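Local coordinates for PixA inclusion body protein (Burkholderia cenocepacia, PDB 4LZK), which is of unknown function but belongs to the PixA family, named after bacterial proteins that accumulate in intracellular inclusion bodies, at residues Q43-I48 with Y177-W182; A24-N29 with D95-Y100; V102-G107 with G154-A159; S83-S88 with Q141-F146. One frame throughout, in Å; residues are numbered along the deposited sequence.

Interaction 1 (Q43-I48 with Y177-W182); sequences QNPTSI and YFFWVW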
loop_
_atom_site.group_PDB
_atom_site.type_symbol
_atom_site.label_atom_id
_atom_site.label_comp_id
_atom_site.label_asym_id
_atom_site.label_seq_id
_atom_site.Cartn_x
_atom_site.Cartn_y
_atom_site.Cartn_z
ATOM N N GLN C 43 3.070 -34.361 -7.726
ATOM C CA GLN C 43 2.123 -34.643 -6.658
ATOM C C GLN C 43 2.654 -34.149 -5.344
ATOM O O GLN C 43 1.960 -34.198 -4.332
ATOM C CB GLN C 43 1.812 -36.141 -6.555
ATOM C CG GLN C 43 1.283 -36.739 -7.845
ATOM C CD GLN C 43 1.029 -38.236 -7.719
ATOM O OE1 GLN C 43 1.400 -39.040 -8.603
ATOM N NE2 GLN C 43 0.420 -38.628 -6.596
ATOM N N ASN C 44 3.889 -33.681 -5.334
ATOM C CA ASN C 44 4.488 -33.193 -4.118
ATOM C C ASN C 44 5.236 -31.895 -4.364
ATOM O O ASN C 44 6.489 -31.845 -4.230
ATOM C CB ASN C 44 5.506 -34.215 -3.623
ATOM C CG ASN C 44 5.256 -34.604 -2.207
ATOM O OD1 ASN C 44 4.364 -35.424 -1.936
ATOM N ND2 ASN C 44 6.006 -34.011 -1.274
ATOM N N PRO C 45 4.500 -30.796 -4.622
ATOM C CA PRO C 45 5.189 -29.563 -5.023
ATOM C C PRO C 45 5.917 -28.860 -3.897
ATOM O O PRO C 45 5.561 -29.024 -2.730
ATOM C CB PRO C 45 4.020 -28.679 -5.575
ATOM C CG PRO C 45 2.843 -29.155 -4.751
ATOM C CD PRO C 45 3.044 -30.670 -4.726
ATOM N N THR C 46 6.960 -28.116 -4.271
ATOM C CA THR C 46 7.758 -27.341 -3.348
ATOM C C THR C 46 7.052 -26.005 -2.945
ATOM O O THR C 46 6.676 -25.225 -3.756
ATOM C CB THR C 46 9.139 -27.063 -3.900
ATOM O OG1 THR C 46 9.872 -28.311 -4.024
ATOM C CG2 THR C 46 9.892 -26.096 -3.047
ATOM N N SER C 47 6.899 -25.848 -1.642
ATOM C CA SER C 47 6.350 -24.629 -1.035
ATOM C C SER C 47 7.197 -23.420 -1.367
ATOM O O SER C 47 8.411 -23.459 -1.182
ATOM C CB SER C 47 6.349 -24.827 0.480
ATOM O OG SER C 47 5.696 -23.718 1.020
ATOM N N ILE C 48 6.594 -22.329 -1.820
ATOM C CA ILE C 48 7.255 -21.052 -1.985
ATOM C C ILE C 48 6.500 -19.969 -1.254
ATOM O O ILE C 48 5.274 -20.044 -1.101
ATOM C CB ILE C 48 7.418 -20.606 -3.464
ATOM C CG1 ILE C 48 6.075 -20.139 -4.054
ATOM C CG2 ILE C 48 8.079 -21.689 -4.264
ATOM C CD1 ILE C 48 6.059 -19.829 -5.514
ATOM N N TYR C 177 8.362 -28.357 -9.505
ATOM C CA TYR C 177 6.964 -28.138 -9.204
ATOM C C TYR C 177 6.838 -27.412 -7.871
ATOM O O TYR C 177 7.479 -27.771 -6.901
ATOM C CB TYR C 177 6.143 -29.394 -9.182
ATOM C CG TYR C 177 6.181 -30.192 -10.450
ATOM C CD1 TYR C 177 5.313 -29.886 -11.509
ATOM C CD2 TYR C 177 7.086 -31.275 -10.596
ATOM C CE1 TYR C 177 5.334 -30.606 -12.705
ATOM C CE2 TYR C 177 7.109 -32.016 -11.770
ATOM C CZ TYR C 177 6.231 -31.713 -12.803
ATOM O OH TYR C 177 6.206 -32.473 -13.946
ATOM N N PHE C 178 6.017 -26.374 -7.837
ATOM C CA PHE C 178 5.965 -25.481 -6.727
ATOM C C PHE C 178 4.518 -25.111 -6.417
ATOM O O PHE C 178 3.665 -25.337 -7.230
ATOM C CB PHE C 178 6.680 -24.152 -7.063
ATOM C CG PHE C 178 8.124 -24.281 -7.369
ATOM C CD1 PHE C 178 9.051 -24.225 -6.399
ATOM C CD2 PHE C 178 8.550 -24.421 -8.675
ATOM C CE1 PHE C 178 10.445 -24.295 -6.674
ATOM C CE2 PHE C 178 9.905 -24.496 -8.975
ATOM C CZ PHE C 178 10.868 -24.433 -7.975
ATOM N N PHE C 179 4.235 -24.666 -5.155
ATOM C CA PHE C 179 2.975 -24.099 -4.836
ATOM C C PHE C 179 3.055 -22.946 -3.873
ATOM O O PHE C 179 4.002 -22.857 -3.059
ATOM C CB PHE C 179 2.038 -25.152 -4.267
ATOM C CG PHE C 179 2.274 -25.469 -2.810
ATOM C CD1 PHE C 179 3.224 -26.383 -2.451
ATOM C CD2 PHE C 179 1.453 -24.927 -1.810
ATOM C CE1 PHE C 179 3.438 -26.705 -1.090
ATOM C CE2 PHE C 179 1.689 -25.228 -0.470
ATOM C CZ PHE C 179 2.672 -26.159 -0.121
ATOM N N TRP C 180 2.072 -22.059 -3.957
ATOM C CA TRP C 180 1.960 -20.964 -3.006
ATOM C C TRP C 180 0.525 -20.928 -2.474
ATOM O O TRP C 180 -0.409 -21.552 -3.068
ATOM C CB TRP C 180 2.285 -19.653 -3.628
ATOM C CG TRP C 180 1.184 -18.985 -4.446
ATOM C CD1 TRP C 180 0.296 -18.055 -3.976
ATOM C CD2 TRP C 180 0.875 -19.155 -5.825
ATOM N NE1 TRP C 180 -0.499 -17.639 -4.952
ATOM C CE2 TRP C 180 -0.244 -18.323 -6.105
ATOM C CE3 TRP C 180 1.402 -19.923 -6.854
ATOM C CZ2 TRP C 180 -0.823 -18.230 -7.383
ATOM C CZ3 TRP C 180 0.829 -19.842 -8.110
ATOM C CH2 TRP C 180 -0.280 -19.013 -8.375
ATOM N N VAL C 181 0.330 -20.244 -1.361
ATOM C CA VAL C 181 -0.962 -20.155 -0.772
ATOM C C VAL C 181 -1.394 -18.735 -0.818
ATOM O O VAL C 181 -0.590 -17.822 -0.528
ATOM C CB VAL C 181 -0.897 -20.647 0.675
ATOM C CG1 VAL C 181 -2.188 -20.503 1.408
ATOM C CG2 VAL C 181 -0.402 -22.078 0.713
ATOM N N TRP C 182 -2.660 -18.513 -1.154
ATOM C CA TRP C 182 -3.241 -17.210 -1.188
ATOM C C TRP C 182 -4.552 -17.244 -0.441
ATOM O O TRP C 182 -5.031 -18.323 -0.095
ATOM C CB TRP C 182 -3.374 -16.733 -2.633
ATOM C CG TRP C 182 -4.056 -17.587 -3.610
ATOM C CD1 TRP C 182 -3.574 -18.680 -4.235
ATOM C CD2 TRP C 182 -5.372 -17.350 -4.177
ATOM N NE1 TRP C 182 -4.518 -19.206 -5.110
ATOM C CE2 TRP C 182 -5.616 -18.400 -5.125
ATOM C CE3 TRP C 182 -6.356 -16.380 -3.968
ATOM C CZ2 TRP C 182 -6.783 -18.513 -5.816
ATOM C CZ3 TRP C 182 -7.528 -16.473 -4.660
ATOM C CH2 TRP C 182 -7.750 -17.550 -5.590
HETATM O O HOH W 1 3.352 -22.586 0.083
HETATM O O HOH W 2 2.812 -19.522 -0.108
#
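Ile48 CG2 rests 3.5 Å from Phe178 CD1, the two side chains crossing at about a right angle, while Thr46 lies alongside the same phenyl ring and points the same way. Ile48 CG1, held between its own backbone N and carbonyl carbon (chi1 74°), is turned toward Trp180 and runs beside its CB. Ile31 of helix 28-34 packs on both Ile48 and Phe178. Phe179 serves the opposite face of the sheet. Its chi1 of 80° swings the ring back toward the 45-48 segment, where Pro45 CG meets CD1 of Phe179 at 3.6 Å, Pro45 O sits at the ring edge, and Ser47 CB touches the far end near CE1. These contacts flank a short parallel strand pair, 46-47 with 172-186, in one of the two sheets of a fold consistent with the cupredoxin-like clan of this family. Thr46 grips the longer strand twice, through its N to Tyr177 O (2.7 Å) and through its O to Phe179 N (2.9 Å); Ile48 N then bonds Phe179 O at 2.9 Å. Thr46 OG1 looks elsewhere, to Ser39 N. At the polar edge water takes over: one molecule is hydrogen-bonded to Ser47 OG (2.8 Å) and donates to Phe179 O, and a second donates to Ile48 O (2.7 Å) while accepting from Val181 N (2.9 Å).

Interaction 2 (A24-N29 with D95-Y100); sequences AVIDTN and DAALIY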
loop_
_atom_site.group_PDB
_atom_site.type_symbol
_atom_site.label_atom_id
_atom_site.label_comp_id
_atom_site.label_asym_id
_atom_site.label_seq_id
_atom_site.Cartn_x
_atom_site.Cartn_y
_atom_site.Cartn_z
ATOM N N ALA C 24 -1.810 -14.481 -11.783
ATOM C CA ALA C 24 -0.678 -14.653 -10.930
ATOM C C ALA C 24 0.567 -14.486 -11.773
ATOM O O ALA C 24 0.697 -15.124 -12.772
ATOM C CB ALA C 24 -0.653 -16.021 -10.179
ATOM N N VAL C 25 1.438 -13.585 -11.323
ATOM C CA VAL C 25 2.691 -13.270 -12.004
ATOM C C VAL C 25 3.863 -13.681 -11.127
ATOM O O VAL C 25 4.072 -13.097 -10.084
ATOM C CB VAL C 25 2.761 -11.787 -12.370
ATOM C CG1 VAL C 25 4.124 -11.424 -13.032
ATOM C CG2 VAL C 25 1.568 -11.428 -13.260
ATOM N N ILE C 26 4.657 -14.637 -11.564
ATOM C CA ILE C 26 5.603 -15.306 -10.700
ATOM C C ILE C 26 7.002 -14.876 -11.083
ATOM O O ILE C 26 7.319 -14.813 -12.300
ATOM C CB ILE C 26 5.471 -16.840 -10.872
ATOM C CG1 ILE C 26 4.089 -17.247 -10.367
ATOM C CG2 ILE C 26 6.598 -17.608 -10.137
ATOM C CD1 ILE C 26 3.406 -18.281 -11.125
ATOM N N ASP C 27 7.798 -14.486 -10.094
ATOM C CA ASP C 27 9.224 -14.093 -10.284
ATOM C C ASP C 27 10.085 -15.400 -10.354
ATOM O O ASP C 27 10.597 -15.917 -9.352
ATOM C CB ASP C 27 9.680 -13.154 -9.196
ATOM C CG ASP C 27 11.122 -12.563 -9.421
ATOM O OD1 ASP C 27 11.867 -13.042 -10.276
ATOM O OD2 ASP C 27 11.471 -11.612 -8.704
ATOM N N THR C 28 10.160 -15.955 -11.543
ATOM C CA THR C 28 10.777 -17.230 -11.744
ATOM C C THR C 28 12.269 -17.162 -11.450
ATOM O O THR C 28 12.838 -18.106 -10.967
ATOM C CB THR C 28 10.465 -17.832 -13.142
ATOM O OG1 THR C 28 10.825 -16.909 -14.185
ATOM C CG2 THR C 28 9.019 -18.219 -13.210
ATOM N N ASN C 29 12.924 -16.030 -11.749
ATOM C CA ASN C 29 14.344 -15.857 -11.393
ATOM C C ASN C 29 14.587 -15.925 -9.894
ATOM O O ASN C 29 15.563 -16.502 -9.427
ATOM C CB ASN C 29 14.893 -14.585 -11.982
ATOM C CG ASN C 29 15.077 -14.699 -13.506
ATOM O OD1 ASN C 29 15.195 -15.799 -14.035
ATOM N ND2 ASN C 29 15.072 -13.566 -14.201
ATOM N N ASP C 95 11.520 -18.517 -19.308
ATOM C CA ASP C 95 10.993 -19.445 -18.286
ATOM C C ASP C 95 9.464 -19.368 -18.433
ATOM O O ASP C 95 8.935 -18.344 -18.878
ATOM C CB ASP C 95 11.303 -19.030 -16.844
ATOM C CG ASP C 95 12.800 -18.759 -16.545
ATOM O OD1 ASP C 95 13.670 -19.458 -17.106
ATOM O OD2 ASP C 95 13.075 -17.862 -15.651
ATOM N N ALA C 96 8.755 -20.448 -18.140
ATOM C CA ALA C 96 7.270 -20.391 -18.141
ATOM C C ALA C 96 6.828 -20.934 -16.777
ATOM O O ALA C 96 7.400 -21.949 -16.283
ATOM C CB ALA C 96 6.729 -21.248 -19.204
ATOM N N ALA C 97 5.849 -20.299 -16.164
ATOM C CA ALA C 97 5.264 -20.821 -14.962
ATOM C C ALA C 97 3.854 -21.206 -15.338
ATOM O O ALA C 97 3.076 -20.338 -15.758
ATOM C CB ALA C 97 5.223 -19.777 -13.902
ATOM N N LEU C 98 3.541 -22.478 -15.255
ATOM C CA LEU C 98 2.250 -22.996 -15.726
ATOM C C LEU C 98 1.519 -23.681 -14.576
ATOM O O LEU C 98 1.947 -24.686 -14.075
ATOM C CB LEU C 98 2.496 -23.979 -16.833
ATOM C CG LEU C 98 3.199 -23.351 -18.040
ATOM C CD1 LEU C 98 3.531 -24.462 -18.994
ATOM C CD2 LEU C 98 2.306 -22.370 -18.730
ATOM N N ILE C 99 0.383 -23.127 -14.208
ATOM C CA ILE C 99 -0.464 -23.686 -13.177
ATOM C C ILE C 99 -1.052 -25.054 -13.637
ATOM O O ILE C 99 -1.493 -25.166 -14.767
ATOM C CB ILE C 99 -1.625 -22.734 -12.861
ATOM C CG1 ILE C 99 -1.126 -21.413 -12.264
ATOM C CG2 ILE C 99 -2.575 -23.355 -11.873
ATOM C CD1 ILE C 99 -2.238 -20.391 -12.184
ATOM N N TYR C 100 -1.072 -26.030 -12.753
ATOM C CA TYR C 100 -1.713 -27.319 -13.054
ATOM C C TYR C 100 -2.716 -27.725 -12.025
ATOM O O TYR C 100 -3.525 -28.605 -12.243
ATOM C CB TYR C 100 -0.682 -28.433 -13.227
ATOM C CG TYR C 100 0.158 -28.766 -12.033
ATOM C CD1 TYR C 100 1.354 -28.080 -11.787
ATOM C CD2 TYR C 100 -0.182 -29.791 -11.177
ATOM C CE1 TYR C 100 2.155 -28.439 -10.726
ATOM C CE2 TYR C 100 0.610 -30.165 -10.099
ATOM C CZ TYR C 100 1.791 -29.468 -9.857
ATOM O OH TYR C 100 2.550 -29.829 -8.742
#
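Thr28 OG1 donates to Asp95 OD2 at 2.8 Å, the one hydrogen bond joining the two segments, and it uses the anti lone pair of the carboxylate, the one turned away from OD1. OD1 itself is engaged in a salt bridge with Lys32, one helical turn beyond Thr28. Asn29 OD1 comes within 3.4 Å of the same Asp95 OD2, acceptor against acceptor, with the amide and carboxylate planes at 90°; the nearby Lys32 ammonium, weakly bonded to Asn29 OD1, would be expected to offset that. Thr28 OG1 lies between its backbone N and carbonyl carbon (chi1 55°), which faces the hydroxyl to Asp95 and leaves CG2 loosely near Ala97 CB (4.2 Å). On from the polar end the contact turns apolar: Ile26 CD1 meets Ala97 CB at 3.6 Å, and Phe162 packs on Ile26 too. The backbones stay apart, with Ile26 CA and Ala97 CA at 7.0 Å. Between strand and helix, Asp27 centres an inverse gamma turn and N-caps the helix through OD1 to Tyr30 N. Strands 19-26 and 96-105 belong to different sheets and meet here through side chains, as in a beta sandwich.

Interaction 3 (V102-G107 with G154-A159); sequences VQQYSG and GSEYLA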
loop_
_atom_site.group_PDB
_atom_site.type_symbol
_atom_site.label_atom_id
_atom_site.label_comp_id
_atom_site.label_asym_id
_atom_site.label_seq_id
_atom_site.Cartn_x
_atom_site.Cartn_y
_atom_site.Cartn_z
ATOM N N VAL C 102 -5.393 -26.231 -8.459
ATOM C CA VAL C 102 -5.790 -25.357 -7.352
ATOM C C VAL C 102 -6.590 -26.172 -6.362
ATOM O O VAL C 102 -7.444 -26.991 -6.766
ATOM C CB VAL C 102 -6.646 -24.149 -7.842
ATOM C CG1 VAL C 102 -7.045 -23.292 -6.715
ATOM C CG2 VAL C 102 -5.969 -23.363 -8.904
ATOM N N GLN C 103 -6.339 -25.991 -5.081
ATOM C CA GLN C 103 -7.057 -26.688 -4.021
ATOM C C GLN C 103 -7.212 -25.919 -2.759
ATOM O O GLN C 103 -6.492 -24.922 -2.496
ATOM C CB GLN C 103 -6.383 -28.005 -3.717
ATOM C CG GLN C 103 -5.089 -27.986 -2.999
ATOM C CD GLN C 103 -4.396 -29.326 -3.161
ATOM O OE1 GLN C 103 -3.808 -29.577 -4.201
ATOM N NE2 GLN C 103 -4.461 -30.178 -2.133
ATOM N N GLN C 104 -8.172 -26.338 -1.936
ATOM C CA GLN C 104 -8.327 -25.772 -0.638
ATOM C C GLN C 104 -7.164 -26.100 0.228
ATOM O O GLN C 104 -6.755 -27.227 0.329
ATOM C CB GLN C 104 -9.590 -26.331 0.034
ATOM C CG GLN C 104 -9.856 -25.840 1.468
ATOM C CD GLN C 104 -11.228 -26.236 1.897
ATOM O OE1 GLN C 104 -11.822 -27.189 1.337
ATOM N NE2 GLN C 104 -11.769 -25.545 2.883
ATOM N N TYR C 105 -6.642 -25.104 0.923
ATOM C CA TYR C 105 -5.555 -25.295 1.868
ATOM C C TYR C 105 -6.084 -25.185 3.321
ATOM O O TYR C 105 -5.663 -25.921 4.168
ATOM C CB TYR C 105 -4.477 -24.247 1.564
ATOM C CG TYR C 105 -3.214 -24.364 2.373
ATOM C CD1 TYR C 105 -2.229 -25.302 2.051
ATOM C CD2 TYR C 105 -2.967 -23.525 3.458
ATOM C CE1 TYR C 105 -1.059 -25.413 2.823
ATOM C CE2 TYR C 105 -1.778 -23.614 4.179
ATOM C CZ TYR C 105 -0.843 -24.572 3.860
ATOM O OH TYR C 105 0.305 -24.667 4.556
ATOM N N SER C 106 -6.916 -24.187 3.620
ATOM C CA SER C 106 -7.412 -23.943 5.000
ATOM C C SER C 106 -8.769 -23.307 4.861
ATOM O O SER C 106 -9.085 -22.740 3.867
ATOM C CB SER C 106 -6.612 -22.835 5.776
ATOM O OG SER C 106 -5.223 -23.122 5.897
ATOM N N GLY C 107 -9.552 -23.346 5.924
ATOM C CA GLY C 107 -10.759 -22.599 5.968
ATOM C C GLY C 107 -11.998 -23.208 5.386
ATOM O O GLY C 107 -12.074 -24.376 5.207
ATOM N N GLY C 154 -17.536 -16.872 3.866
ATOM C CA GLY C 154 -16.474 -17.185 4.766
ATOM C C GLY C 154 -15.095 -16.923 4.157
ATOM O O GLY C 154 -14.985 -16.245 3.129
ATOM N N SER C 155 -14.100 -17.476 4.805
ATOM C CA SER C 155 -12.713 -17.242 4.456
ATOM C C SER C 155 -12.045 -18.498 4.052
ATOM O O SER C 155 -12.132 -19.495 4.759
ATOM C CB SER C 155 -11.991 -16.524 5.617
ATOM O OG SER C 155 -10.556 -16.501 5.285
ATOM N N GLU C 156 -11.309 -18.470 2.942
ATOM C CA GLU C 156 -10.601 -19.672 2.443
ATOM C C GLU C 156 -9.140 -19.334 2.073
ATOM O O GLU C 156 -8.900 -18.301 1.505
ATOM C CB GLU C 156 -11.298 -20.264 1.214
ATOM C CG GLU C 156 -10.727 -21.621 0.786
ATOM C CD GLU C 156 -11.473 -22.307 -0.391
ATOM O OE1 GLU C 156 -12.443 -21.731 -0.920
ATOM O OE2 GLU C 156 -11.058 -23.463 -0.721
ATOM N N TYR C 157 -8.235 -20.222 2.395
ATOM C CA TYR C 157 -6.911 -20.195 1.823
ATOM C C TYR C 157 -6.818 -21.306 0.768
ATOM O O TYR C 157 -7.159 -22.413 1.059
ATOM C CB TYR C 157 -5.803 -20.318 2.881
ATOM C CG TYR C 157 -5.932 -19.375 4.087
ATOM C CD1 TYR C 157 -6.775 -18.242 4.065
ATOM C CD2 TYR C 157 -5.218 -19.602 5.260
ATOM C CE1 TYR C 157 -6.955 -17.419 5.207
ATOM C CE2 TYR C 157 -5.354 -18.745 6.386
ATOM C CZ TYR C 157 -6.236 -17.682 6.376
ATOM O OH TYR C 157 -6.344 -16.821 7.494
ATOM N N LEU C 158 -6.327 -20.961 -0.425
ATOM C CA LEU C 158 -6.124 -21.839 -1.559
ATOM C C LEU C 158 -4.661 -22.073 -1.863
ATOM O O LEU C 158 -3.848 -21.128 -1.754
ATOM C CB LEU C 158 -6.728 -21.138 -2.757
ATOM C CG LEU C 158 -8.198 -20.894 -2.419
ATOM C CD1 LEU C 158 -8.622 -19.434 -2.416
ATOM C CD2 LEU C 158 -9.053 -21.775 -3.264
ATOM N N ALA C 159 -4.273 -23.337 -2.174
ATOM C CA ALA C 159 -2.990 -23.619 -2.678
ATOM C C ALA C 159 -3.016 -23.739 -4.180
ATOM O O ALA C 159 -3.829 -24.519 -4.693
ATOM C CB ALA C 159 -2.485 -24.914 -2.062
HETATM O O HOH W 3 -2.675 -27.214 -5.789
#
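A classic beta bulge lies between strand 102-105 and strand 154-159: Tyr105 and Ser106 both face Tyr157, and the register slips by one residue. Tyr157 O takes both amides, Tyr105 N at 2.7 Å and Ser106 N at 3.1 Å, and Tyr157 N returns a bond to Ser106 O (3.0 Å). Before the bulge the pairing is regular, with Gln103 and Ala159 exchanging two backbone hydrogen bonds, Gln103 N to Ala159 O at 2.9 Å and Ala159 N to Gln103 O at 2.7 Å. With CG anti to the backbone N (chi1 -175°), the Tyr105 ring leads away from the partner strand, yet it brushes Ala159 CB with CD1 and has Tyr157 CB at its edge. Ser106 CB approaches the Tyr157 ring obliquely, 3.6 Å from CD2. Elsewhere Gln104 crosses Glu156 at about a right angle, its CB 3.3 Å from Glu156 OE2; the other carboxylate oxygen, OE1, accepts from Phe111 N. The polar ends of the bulge serve the assembly, since Ser106 OG bonds Asn77 and Lys15 of the second subunit and Tyr157 OH bonds Leu76 O there. Gly107 CA then passes 3.6 Å from Ser155 O. The chain turns a corner at Ser106, so this classic bulge sits where strand 96-105 ends its straight run while strand 154-167 continues.

Interaction 4 (S83-S88 with Q141-F146); sequences SLMGTS and QVFQAF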
loop_
_atom_site.group_PDB
_atom_site.type_symbol
_atom_site.label_atom_id
_atom_site.label_comp_id
_atom_site.label_asym_id
_atom_site.label_seq_id
_atom_site.Cartn_x
_atom_site.Cartn_y
_atom_site.Cartn_z
ATOM N N SER C 83 -11.534 -16.614 -12.527
ATOM C CA SER C 83 -10.800 -17.332 -13.556
ATOM C C SER C 83 -9.359 -16.953 -13.328
ATOM O O SER C 83 -9.022 -15.759 -13.376
ATOM C CB SER C 83 -11.256 -16.932 -14.956
ATOM O OG SER C 83 -10.434 -17.629 -15.949
ATOM N N LEU C 84 -8.524 -17.967 -13.054
ATOM C CA LEU C 84 -7.161 -17.798 -12.594
ATOM C C LEU C 84 -6.206 -18.287 -13.682
ATOM O O LEU C 84 -6.383 -19.399 -14.208
ATOM C CB LEU C 84 -6.889 -18.549 -11.294
ATOM C CG LEU C 84 -5.449 -18.624 -10.829
ATOM C CD1 LEU C 84 -4.991 -17.206 -10.352
ATOM C CD2 LEU C 84 -5.249 -19.629 -9.727
HETATM N N MSE C 85 -5.223 -17.462 -13.977
HETATM C CA MSE C 85 -4.111 -17.804 -14.888
HETATM C C MSE C 85 -2.819 -17.416 -14.285
HETATM O O MSE C 85 -2.784 -16.588 -13.380
HETATM C CB MSE C 85 -4.283 -17.097 -16.256
HETATM C CG MSE C 85 -5.625 -17.335 -16.846
HETATM SE SE MSE C 85 -5.875 -16.567 -18.661
HETATM C CE MSE C 85 -4.581 -17.699 -19.578
ATOM N N GLY C 86 -1.705 -18.021 -14.780
ATOM C CA GLY C 86 -0.397 -17.749 -14.217
ATOM C C GLY C 86 0.613 -17.494 -15.324
ATOM O O GLY C 86 0.542 -18.091 -16.397
ATOM N N THR C 87 1.577 -16.657 -15.059
ATOM C CA THR C 87 2.595 -16.406 -16.028
ATOM C C THR C 87 3.825 -15.850 -15.355
ATOM O O THR C 87 3.791 -15.498 -14.177
ATOM C CB THR C 87 2.085 -15.395 -17.077
ATOM O OG1 THR C 87 2.973 -15.390 -18.224
ATOM C CG2 THR C 87 1.934 -13.933 -16.500
ATOM N N SER C 88 4.929 -15.700 -16.090
ATOM C CA SER C 88 6.114 -15.159 -15.444
ATOM C C SER C 88 6.180 -13.666 -15.665
ATOM O O SER C 88 5.301 -13.063 -16.377
ATOM C CB SER C 88 7.323 -15.925 -16.035
ATOM O OG SER C 88 7.564 -15.355 -17.321
ATOM N N GLN C 141 -0.646 -19.448 -29.353
ATOM C CA GLN C 141 -0.509 -20.081 -28.053
ATOM C C GLN C 141 -1.789 -20.831 -27.648
ATOM O O GLN C 141 -2.870 -20.410 -27.983
ATOM C CB GLN C 141 -0.217 -18.999 -27.028
ATOM C CG GLN C 141 1.157 -18.979 -26.398
ATOM C CD GLN C 141 1.002 -18.751 -24.909
ATOM O OE1 GLN C 141 -0.070 -19.007 -24.375
ATOM N NE2 GLN C 141 2.049 -18.274 -24.227
ATOM N N VAL C 142 -1.671 -21.958 -26.963
ATOM C CA VAL C 142 -2.796 -22.463 -26.218
ATOM C C VAL C 142 -2.613 -22.024 -24.778
ATOM O O VAL C 142 -1.497 -22.026 -24.253
ATOM C CB VAL C 142 -2.886 -23.985 -26.355
ATOM C CG1 VAL C 142 -4.117 -24.499 -25.642
ATOM C CG2 VAL C 142 -2.998 -24.329 -27.843
ATOM N N PHE C 143 -3.696 -21.621 -24.139
ATOM C CA PHE C 143 -3.644 -21.193 -22.736
ATOM C C PHE C 143 -4.543 -22.094 -21.934
ATOM O O PHE C 143 -5.478 -22.743 -22.471
ATOM C CB PHE C 143 -4.220 -19.770 -22.595
ATOM C CG PHE C 143 -3.456 -18.708 -23.280
ATOM C CD1 PHE C 143 -2.414 -18.067 -22.627
ATOM C CD2 PHE C 143 -3.735 -18.361 -24.586
ATOM C CE1 PHE C 143 -1.652 -17.095 -23.286
ATOM C CE2 PHE C 143 -2.999 -17.347 -25.240
ATOM C CZ PHE C 143 -1.963 -16.703 -24.570
ATOM N N GLN C 144 -4.342 -22.089 -20.610
ATOM C CA GLN C 144 -5.229 -22.732 -19.721
ATOM C C GLN C 144 -5.627 -21.787 -18.630
ATOM O O GLN C 144 -4.781 -21.072 -18.141
ATOM C CB GLN C 144 -4.488 -23.856 -19.064
ATOM C CG GLN C 144 -5.290 -24.963 -18.599
ATOM C CD GLN C 144 -4.544 -26.239 -18.824
ATOM O OE1 GLN C 144 -3.335 -26.222 -18.947
ATOM N NE2 GLN C 144 -5.259 -27.339 -18.903
ATOM N N ALA C 145 -6.883 -21.769 -18.246
ATOM C CA ALA C 145 -7.332 -20.957 -17.094
ATOM C C ALA C 145 -8.024 -21.908 -16.133
ATOM O O ALA C 145 -8.430 -23.007 -16.538
ATOM C CB ALA C 145 -8.289 -19.884 -17.590
ATOM N N PHE C 146 -8.146 -21.549 -14.870
ATOM C CA PHE C 146 -8.717 -22.408 -13.835
ATOM C C PHE C 146 -9.932 -21.664 -13.308
ATOM O O PHE C 146 -9.790 -20.550 -12.776
ATOM C CB PHE C 146 -7.652 -22.691 -12.809
ATOM C CG PHE C 146 -6.584 -23.656 -13.328
ATOM C CD1 PHE C 146 -5.537 -23.165 -14.128
ATOM C CD2 PHE C 146 -6.626 -24.976 -13.065
ATOM C CE1 PHE C 146 -4.580 -24.032 -14.654
ATOM C CE2 PHE C 146 -5.639 -25.857 -13.556
ATOM C CZ PHE C 146 -4.628 -25.353 -14.384
HETATM O O HOH W 4 -2.672 -19.837 -17.051
#
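Met85, present as selenomethionine, starts out with CG anti to its carbonyl carbon (chi1 -52°) and bends at chi3 (66°), which lays CE 3.7 Å from Phe143 CB and oblique to that ring. Its CG touches Ala145 CB at 3.8 Å. Ser83 OG, anti to its own N, reaches the same Ala145 CB at 3.5 Å. Leu84 and Phe146, whose side chains lie on the other face of the sheet, form a hydrogen-bonded antiparallel pair, with Leu84 N to Phe146 O and Phe146 N to Leu84 O both at 2.9 Å; Leu84 O also lies in the plane of the Phe146 ring, at its edge. The N-to-C directions of the two short strands lie 134° apart, well short of straight antiparallel, and beyond this pair the backbones are linked through a water, which accepts from Gly86 N (3.1 Å) and donates to Gln144 O (2.7 Å). Met85 packs on Ala90 and Phe143 on Ser93 of the third subunit. Leu84 and Phe146 both touch Ile99 of the other sheet, placing them in the apolar layer between the sheets of a beta sandwich.

Overall arrangement
Interactions 1 and 3 belong to one sheet and meet where strands 172-186 and 154-167 pair, Trp182 N probably bonding Leu158 O at 2.9 Å; both also border the second subunit. Interaction 4 lies in the other sheet and borders the third subunit, as does interaction 2, whose centre is about 10 Å away. There Ala24 N probably bonds Met85 O (2.8 Å), joining strands 19-26 and 81-88. Interaction 2 spans the two sheets, and side chains complete the link: Trp180 CH2 meets Ala24 CB at 3.5 Å, and Val102 CG2 meets Leu84 CD2 at 3.9 Å. Interactions 2 and 3 share strand 96-105, with centres about 20 Å apart.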